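PDB 1ZYL: stress response kinase A from Escherichia coli, which phosphorylates itself and other proteins on serine and threonine using ATP, and probably suppresses the effects of stress linked to reactive oxygen species. Local coordinates for residues G30-N35 against V41-D46. Numbering follows the deposited sequence.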
loop_
_atom_site.group_PDB
_atom_site.type_symbol
_atom_site.label_atom_id
_atom_site.label_comp_id
_atom_site.label_asym_id
_atom_site.label_seq_id
_atom_site.Cartn_x
_atom_site.Cartn_y
_atom_site.Cartn_z
ATOM N N GLY A 30 4.445 -13.272 26.688
ATOM C CA GLY A 30 3.941 -11.999 26.224
ATOM C C GLY A 30 3.585 -11.896 24.756
ATOM O O GLY A 30 4.211 -12.503 23.886
ATOM N N LEU A 31 2.550 -11.107 24.500
ATOM C CA LEU A 31 2.061 -10.840 23.159
ATOM C C LEU A 31 2.316 -9.353 22.940
ATOM O O LEU A 31 1.394 -8.548 22.971
ATOM C CB LEU A 31 0.558 -11.111 23.067
ATOM C CG LEU A 31 0.013 -12.060 21.994
ATOM C CD1 LEU A 31 -1.483 -11.819 21.853
ATOM C CD2 LEU A 31 0.703 -11.831 20.664
ATOM N N THR A 32 3.575 -8.989 22.741
ATOM C CA THR A 32 3.938 -7.595 22.526
ATOM C C THR A 32 3.490 -7.054 21.162
ATOM O O THR A 32 3.826 -7.611 20.115
ATOM C CB THR A 32 5.444 -7.421 22.668
ATOM O OG1 THR A 32 5.877 -6.329 21.846
ATOM C CG2 THR A 32 6.158 -8.705 22.264
ATOM N N PRO A 33 2.732 -5.945 21.163
ATOM C CA PRO A 33 2.200 -5.279 19.972
ATOM C C PRO A 33 3.164 -4.411 19.174
ATOM O O PRO A 33 4.014 -3.722 19.739
ATOM C CB PRO A 33 1.061 -4.450 20.541
ATOM C CG PRO A 33 1.635 -3.994 21.828
ATOM C CD PRO A 33 2.230 -5.280 22.379
ATOM N N LEU A 34 2.999 -4.454 17.854
ATOM C CA LEU A 34 3.785 -3.658 16.914
ATOM C C LEU A 34 2.819 -2.604 16.383
ATOM O O LEU A 34 1.606 -2.800 16.424
ATOM C CB LEU A 34 4.288 -4.509 15.748
ATOM C CG LEU A 34 5.240 -5.671 16.019
ATOM C CD1 LEU A 34 6.411 -5.193 16.857
ATOM C CD2 LEU A 34 4.495 -6.783 16.722
ATOM N N ASN A 35 3.332 -1.492 15.875
ATOM C CA ASN A 35 2.427 -0.470 15.384
ATOM C C ASN A 35 2.213 -0.477 13.872
ATOM O O ASN A 35 3.139 -0.273 13.088
ATOM C CB ASN A 35 2.879 0.930 15.848
ATOM C CG ASN A 35 4.012 1.501 15.006
ATOM O OD1 ASN A 35 5.123 0.972 14.993
ATOM N ND2 ASN A 35 3.729 2.591 14.297
ATOM N N VAL A 41 -1.344 -5.843 14.542
ATOM C CA VAL A 41 -0.265 -6.827 14.514
ATOM C C VAL A 41 0.442 -6.945 15.854
ATOM O O VAL A 41 0.806 -5.943 16.465
ATOM C CB VAL A 41 0.815 -6.475 13.465
ATOM C CG1 VAL A 41 2.055 -7.340 13.695
ATOM C CG2 VAL A 41 0.273 -6.681 12.051
ATOM N N TYR A 42 0.646 -8.181 16.292
ATOM C CA TYR A 42 1.320 -8.459 17.554
ATOM C C TYR A 42 2.417 -9.483 17.281
ATOM O O TYR A 42 2.264 -10.332 16.403
ATOM C CB TYR A 42 0.333 -9.031 18.587
ATOM C CG TYR A 42 -0.725 -8.063 19.096
ATOM C CD1 TYR A 42 -1.916 -7.858 18.401
ATOM C CD2 TYR A 42 -0.528 -7.355 20.285
ATOM C CE1 TYR A 42 -2.893 -6.967 18.879
ATOM C CE2 TYR A 42 -1.494 -6.464 20.774
ATOM C CZ TYR A 42 -2.672 -6.274 20.069
ATOM O OH TYR A 42 -3.612 -5.388 20.558
ATOM N N GLN A 43 3.517 -9.395 18.024
ATOM C CA GLN A 43 4.644 -10.318 17.870
ATOM C C GLN A 43 4.663 -11.287 19.050
ATOM O O GLN A 43 4.154 -10.973 20.125
ATOM C CB GLN A 43 5.960 -9.538 17.844
ATOM C CG GLN A 43 7.205 -10.385 17.601
ATOM C CD GLN A 43 8.487 -9.647 17.953
ATOM O OE1 GLN A 43 8.796 -9.445 19.129
ATOM N NE2 GLN A 43 9.234 -9.232 16.934
ATOM N N PHE A 44 5.254 -12.463 18.856
ATOM C CA PHE A 44 5.326 -13.452 19.927
ATOM C C PHE A 44 6.323 -14.566 19.599
ATOM O O PHE A 44 6.380 -15.042 18.468
ATOM C CB PHE A 44 3.931 -14.038 20.183
ATOM C CG PHE A 44 3.422 -14.918 19.073
ATOM C CD1 PHE A 44 3.663 -16.287 19.085
ATOM C CD2 PHE A 44 2.711 -14.378 18.008
ATOM C CE1 PHE A 44 3.205 -17.105 18.051
ATOM C CE2 PHE A 44 2.249 -15.191 16.968
ATOM C CZ PHE A 44 2.497 -16.556 16.992
ATOM N N GLN A 45 7.117 -14.968 20.589
ATOM C CA GLN A 45 8.102 -16.032 20.397
ATOM C C GLN A 45 7.404 -17.383 20.389
ATOM O O GLN A 45 6.210 -17.477 20.672
ATOM C CB GLN A 45 9.145 -16.021 21.514
ATOM C CG GLN A 45 9.922 -14.734 21.638
ATOM C CD GLN A 45 10.836 -14.736 22.845
ATOM O OE1 GLN A 45 11.804 -15.494 22.904
ATOM N NE2 GLN A 45 10.526 -13.892 23.823
ATOM N N ASP A 46 8.161 -18.429 20.077
ATOM C CA ASP A 46 7.620 -19.782 20.023
ATOM C C ASP A 46 8.393 -20.673 20.993
ATOM O O ASP A 46 9.400 -20.248 21.555
ATOM C CB ASP A 46 7.754 -20.315 18.592
ATOM C CG ASP A 46 6.922 -21.553 18.347
ATOM O OD1 ASP A 46 5.687 -21.495 18.549
ATOM O OD2 ASP A 46 7.503 -22.581 17.941
#
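Pro33 and Tyr42 face each other as an antiparallel non-hydrogen-bonded pair, and their meeting illustrates how a short edge strand combines two backbone bonds with side-chain contacts on both faces. Flanking the pair, Gln43 N donates to Thr32 O over 2.8 Å, nearly straight at the hydrogen (170°), and Leu34 N donates to Val41 O over 3.0 Å. Tyr42 can be followed outward from its backbone. Its CB lies 3.5 Å from Leu31 CD2, the two side chains crossing at about a right angle. CG is anti to the carbonyl carbon (chi1 -69°), which swings the ring alongside Pro33: CG comes near Pro33 CA, CD2 and CE2 both meet Pro33 CB, with CE2 lying 3.3 Å from Pro33 CB, and CZ only grazes that carbon. The ring meets the proline obliquely. With an alanine here the CB contact to Leu31 remains, but Pro33 CB would probably lose its aromatic neighbour and a gap would open beside the edge strand. Leu31 also reaches Phe44, its CD2 lying 3.9 Å from Phe44 CB, and Ile16 of helix 13-22 touches both Leu31 and Tyr42, so this face is turned to the helix. On the other face Leu34 leans across the partner strand, CD2 meeting Val41 CG1 at 3.9 Å and also reaching Gln43 CB. Thr32 and Gln43 lie side by side there, pointing the same way. Beyond the pair, backbone hydrogen bonds between Tyr42 and Val54 and between Phe44 and Phe52 continue the sheet into strand 52-57. Strands 32-34 and 40-44 thus form the beta hairpin that opens the five-stranded antiparallel sheet of a kinase-like N-terminal lobe; the turn between them includes Ser36, an inferred ATP site, a position comparable to that of the nucleotide-binding loop between the first two strands of protein kinases.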